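Local coordinates for La-related protein 7 homolog (Schizosaccharomyces pombe, PDB 6TZN) that binds telomerase RNA, probably in part through this C-terminal xRRM, and promotes its assembly with the telomerase catalytic subunit, at residues Lys17-Leu22 against Pro100-Glu105; Ile28-Ser33 against Asp87-His92. All coordinates share one frame; numbering follows the deposited sequence.

Contact 1: residues Lys17-Leu22 against Pro100-Glu105; sequences KNLHPL and PFLIAE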
# COMPACT_ATOMS: atom_id res chain seq x y z
N LYS A 17 4.04 -4.07 -2.31
CA LYS A 17 5.34 -4.56 -2.75
C LYS A 17 5.84 -3.76 -3.95
O LYS A 17 5.05 -3.21 -4.73
CB LYS A 17 5.27 -6.04 -3.15
CG LYS A 17 4.91 -6.95 -1.99
CD LYS A 17 5.13 -8.41 -2.34
CE LYS A 17 4.16 -8.88 -3.40
NZ LYS A 17 4.42 -10.30 -3.75
N ASN A 18 7.17 -3.72 -4.08
CA ASN A 18 7.88 -3.07 -5.19
C ASN A 18 7.87 -1.55 -5.09
O ASN A 18 7.96 -0.85 -6.10
CB ASN A 18 7.42 -3.58 -6.55
CG ASN A 18 7.55 -5.08 -6.66
OD1 ASN A 18 8.59 -5.65 -6.30
ND2 ASN A 18 6.50 -5.74 -7.14
N LEU A 19 7.81 -1.03 -3.86
CA LEU A 19 8.09 0.38 -3.64
C LEU A 19 9.55 0.68 -3.96
O LEU A 19 10.42 -0.19 -3.84
CB LEU A 19 7.83 0.73 -2.18
CG LEU A 19 6.36 0.68 -1.75
CD1 LEU A 19 6.26 0.62 -0.24
CD2 LEU A 19 5.62 1.89 -2.30
N HIS A 20 9.81 1.91 -4.36
CA HIS A 20 11.19 2.34 -4.51
C HIS A 20 11.91 2.23 -3.16
O HIS A 20 11.38 2.68 -2.14
CB HIS A 20 11.26 3.77 -5.02
CG HIS A 20 12.63 4.19 -5.44
ND1 HIS A 20 13.63 4.48 -4.54
CD2 HIS A 20 13.17 4.33 -6.67
CE1 HIS A 20 14.74 4.78 -5.20
NE2 HIS A 20 14.48 4.70 -6.50
N PRO A 21 13.11 1.63 -3.12
CA PRO A 21 13.72 1.32 -1.82
C PRO A 21 14.09 2.55 -1.00
O PRO A 21 14.28 2.43 0.21
CB PRO A 21 14.97 0.50 -2.19
CG PRO A 21 15.26 0.90 -3.61
CD PRO A 21 13.90 1.11 -4.24
N LEU A 22 14.22 3.72 -1.62
CA LEU A 22 14.64 4.91 -0.90
C LEU A 22 13.49 5.88 -0.65
O LEU A 22 13.72 7.05 -0.34
CB LEU A 22 15.86 5.55 -1.56
CG LEU A 22 17.10 4.64 -1.48
CD1 LEU A 22 18.16 5.04 -2.48
CD2 LEU A 22 17.68 4.59 -0.06
N PRO A 100 9.73 -2.92 -11.24
CA PRO A 100 8.55 -3.79 -11.28
C PRO A 100 7.28 -3.02 -10.93
O PRO A 100 7.33 -1.90 -10.41
CB PRO A 100 8.85 -4.84 -10.21
CG PRO A 100 9.87 -4.21 -9.28
CD PRO A 100 10.40 -2.95 -9.92
N PHE A 101 6.14 -3.63 -11.26
CA PHE A 101 4.86 -3.01 -10.95
C PHE A 101 4.55 -3.10 -9.46
O PHE A 101 4.78 -4.12 -8.81
CB PHE A 101 3.73 -3.69 -11.73
CG PHE A 101 3.74 -3.40 -13.20
CD1 PHE A 101 3.42 -2.14 -13.68
CD2 PHE A 101 4.07 -4.39 -14.11
CE1 PHE A 101 3.42 -1.88 -15.04
CE2 PHE A 101 4.08 -4.14 -15.47
CZ PHE A 101 3.75 -2.88 -15.93
N LEU A 102 4.02 -2.01 -8.91
CA LEU A 102 3.49 -2.02 -7.56
C LEU A 102 2.37 -3.06 -7.43
O LEU A 102 1.49 -3.17 -8.30
CB LEU A 102 2.95 -0.63 -7.20
CG LEU A 102 4.06 0.41 -6.99
CD1 LEU A 102 3.53 1.81 -7.17
CD2 LEU A 102 4.66 0.24 -5.60
N ILE A 103 2.39 -3.81 -6.33
CA ILE A 103 1.44 -4.87 -6.03
C ILE A 103 0.90 -4.63 -4.63
O ILE A 103 1.64 -4.24 -3.73
CB ILE A 103 2.14 -6.24 -6.08
CG1 ILE A 103 2.55 -6.58 -7.52
CG2 ILE A 103 1.26 -7.35 -5.47
CD1 ILE A 103 3.38 -7.84 -7.62
N ALA A 104 -0.40 -4.87 -4.44
CA ALA A 104 -1.01 -4.84 -3.12
C ALA A 104 -1.71 -6.16 -2.85
O ALA A 104 -2.45 -6.66 -3.70
CB ALA A 104 -2.00 -3.67 -2.98
N GLU A 105 -1.47 -6.73 -1.67
CA GLU A 105 -2.05 -8.01 -1.27
C GLU A 105 -2.65 -7.89 0.12
O GLU A 105 -2.05 -7.29 1.01
CB GLU A 105 -0.97 -9.11 -1.22
CG GLU A 105 -0.07 -9.20 -2.44
CD GLU A 105 1.06 -10.20 -2.25
OE1 GLU A 105 1.53 -10.75 -3.26
OE2 GLU A 105 1.48 -10.43 -1.09

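Contact 2: residues Ile28-Ser33 against Asp87-His92; sequences IHSLLS and DDIRAH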
# COMPACT_ATOMS: atom_id res chain seq x y z
N ILE A 28 4.73 7.36 0.40
CA ILE A 28 3.81 6.23 0.32
C ILE A 28 2.38 6.68 0.57
O ILE A 28 1.45 6.30 -0.15
CB ILE A 28 4.23 5.10 1.28
CG1 ILE A 28 5.61 4.55 0.91
CG2 ILE A 28 3.17 3.99 1.30
CD1 ILE A 28 6.24 3.74 2.04
N HIS A 29 2.17 7.52 1.58
CA HIS A 29 0.83 8.03 1.87
C HIS A 29 0.26 8.77 0.67
O HIS A 29 -0.88 8.54 0.26
CB HIS A 29 0.87 8.93 3.10
CG HIS A 29 -0.48 9.39 3.56
ND1 HIS A 29 -1.06 8.93 4.72
CD2 HIS A 29 -1.37 10.25 3.01
CE1 HIS A 29 -2.24 9.50 4.88
NE2 HIS A 29 -2.45 10.30 3.85
N SER A 30 1.05 9.67 0.08
CA SER A 30 0.59 10.43 -1.08
C SER A 30 0.31 9.52 -2.27
O SER A 30 -0.68 9.71 -2.98
CB SER A 30 1.62 11.48 -1.46
OG SER A 30 1.74 12.44 -0.43
N LEU A 31 1.19 8.54 -2.50
CA LEU A 31 0.99 7.60 -3.61
C LEU A 31 -0.30 6.81 -3.41
O LEU A 31 -1.12 6.68 -4.34
CB LEU A 31 2.20 6.68 -3.71
CG LEU A 31 2.24 5.68 -4.87
CD1 LEU A 31 3.69 5.37 -5.24
CD2 LEU A 31 1.50 4.40 -4.52
N LEU A 32 -0.50 6.27 -2.21
CA LEU A 32 -1.72 5.52 -1.94
C LEU A 32 -2.96 6.38 -2.15
O LEU A 32 -3.93 5.94 -2.76
CB LEU A 32 -1.69 4.98 -0.51
CG LEU A 32 -0.68 3.87 -0.24
CD1 LEU A 32 -0.66 3.55 1.25
CD2 LEU A 32 -1.00 2.61 -1.04
N SER A 33 -2.93 7.62 -1.66
CA SER A 33 -4.08 8.51 -1.84
C SER A 33 -4.33 8.82 -3.31
O SER A 33 -5.48 8.85 -3.76
CB SER A 33 -3.86 9.80 -1.05
OG SER A 33 -3.63 9.50 0.32
N ASP A 87 10.59 9.87 -4.64
CA ASP A 87 9.53 10.83 -4.30
C ASP A 87 8.42 10.85 -5.34
O ASP A 87 7.63 11.80 -5.38
CB ASP A 87 10.08 12.23 -4.04
CG ASP A 87 10.93 12.77 -5.17
OD1 ASP A 87 10.91 12.21 -6.28
OD2 ASP A 87 11.65 13.78 -4.95
N ASP A 88 8.33 9.81 -6.16
CA ASP A 88 7.30 9.73 -7.20
C ASP A 88 5.97 9.32 -6.58
O ASP A 88 5.86 8.25 -5.97
CB ASP A 88 7.76 8.69 -8.22
CG ASP A 88 6.85 8.57 -9.42
OD1 ASP A 88 5.95 9.42 -9.61
OD2 ASP A 88 7.06 7.60 -10.17
N ILE A 89 4.96 10.18 -6.74
CA ILE A 89 3.62 9.95 -6.22
C ILE A 89 2.69 9.33 -7.26
O ILE A 89 1.89 8.45 -6.94
CB ILE A 89 3.03 11.28 -5.69
CG1 ILE A 89 3.83 11.78 -4.48
CG2 ILE A 89 1.54 11.12 -5.38
CD1 ILE A 89 3.49 13.21 -4.13
N ARG A 90 2.75 9.78 -8.52
CA ARG A 90 1.78 9.29 -9.49
C ARG A 90 2.20 7.97 -10.13
O ARG A 90 1.34 7.21 -10.58
CB ARG A 90 1.43 10.37 -10.51
CG ARG A 90 2.45 10.66 -11.54
CD ARG A 90 2.09 11.97 -12.28
NE ARG A 90 2.75 13.12 -11.67
CZ ARG A 90 2.73 14.36 -12.15
NH1 ARG A 90 2.05 14.64 -13.26
NH2 ARG A 90 3.40 15.32 -11.52
N ALA A 91 3.50 7.67 -10.13
CA ALA A 91 3.98 6.32 -10.41
C ALA A 91 3.52 5.79 -11.78
O ALA A 91 3.06 4.65 -11.91
CB ALA A 91 3.62 5.36 -9.27
N HIS A 92 3.69 6.60 -12.81
CA HIS A 92 3.37 6.12 -14.15
C HIS A 92 4.44 5.15 -14.63
O HIS A 92 5.64 5.43 -14.52
CB HIS A 92 3.28 7.29 -15.13
CG HIS A 92 2.10 8.17 -14.90
ND1 HIS A 92 1.91 9.36 -15.57
CD2 HIS A 92 1.05 8.05 -14.06
CE1 HIS A 92 0.79 9.92 -15.16
NE2 HIS A 92 0.25 9.15 -14.24

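Contact 1: residues Lys17-Leu22 against Pro100-Glu105
K17 and I103 form an antiparallel hydrogen-bonded pair where the inner strand 13-17 of the RRM sheet runs beside the outermost strand 103-106. K17 N donates to I103 O at 2.8 Å, in the carbonyl plane and nearly straight; the return bond, I103 N to K17 O, is longer at 3.2 Å. K17 O also takes a CA-H...O contact from L102. On the sheet face of K17 and I103, the lysine chain bends at chi3 (-67°) and brings NZ 3.0 Å from E105 OE1, a salt bridge in which NZ approaches OE1 from above the carboxylate plane, while K17 CE touches I103 CG2.

Beyond the last bridge, the N18 side chain takes over. ND2 donates to F101 O at 2.9 Å, the donor tilted 28° from the carbonyl plane, and OD1 rests against P100 CG at 3.5 Å. The amide thus sits between the proline ring and I103 CD1. An alanine here has no amide, so F101 O would probably be left without this donor and P100 CG would keep only the CB to lean on. Inward, L19 CD2 meets L102 CD2 at 3.8 Å, and L102 reaches on to F76 of helix 66-78. P100 O is buried without a partner. Two backbone bonds thus pair the strands at this end, the N18 amide holds the loop before 103-106, and the K17 and E105 charges probably offset each other.

Contact 2: residues Ile28-Ser33 against Asp87-His92
The loop 87-92 passes closest to the helix at L31 and I89, whose CA atoms lie 4.4 Å apart, and no hydrogen bond crosses between the two backbones. In this RRM fold the helix is 25-39, the first of the two canonical RRM helices, and 87-92 belongs to the long loop joining helix 66-78 to strand 103-106. L31 carries much of the contact. With CG anti to the backbone N (chi1 -176°), the leucine lies across the carbonyl of I89, its CG 3.5 Å from I89 O, while L31 CA makes a CA-H...O contact with the same oxygen. That oxygen is buried with no hydrogen-bond partner, so apolar groups and this weak contact are what surround it from the helix. Farther out, L31 CD1 reaches D88 O at 3.7 Å and A91 CB at 4.0 Å; D88 O has its own donor in the side chain of Q83.

I89 straddles S30 with its two branches: CG2 lies over the backbone at S30 O, and CD1 touches S30 CB at 3.7 Å. I89 also packs on Y34, one turn further along the helix.

An Asx motif helps to brace the loop. D88 OD2 accepts from the backbone N of N84, and the other carboxylate oxygen grips the loop itself: A91 N donates to D88 OD1 at 3.1 Å, arriving from above the carboxylate plane.

Overall arrangement
The two contacts lie with centres about 11 Å apart in one xRRM domain, and both segments of contact 2 fall in the sequence between the two halves of contact 1. Contact 1 joins strands at the sheet; contact 2 seats a loop on the helix behind it. They meet through apolar side chains: L102 CD1 lies 4.0 Å from L31 CD1 and 4.1 Å from A91 CB, and L19 CD1 is 3.9 Å from I28 CD1. F76 of helix 66-78 touches both L102 and L31, so the second helix closes over the same apolar cluster. Q83 likewise serves both, bonding H20 N and D88 O.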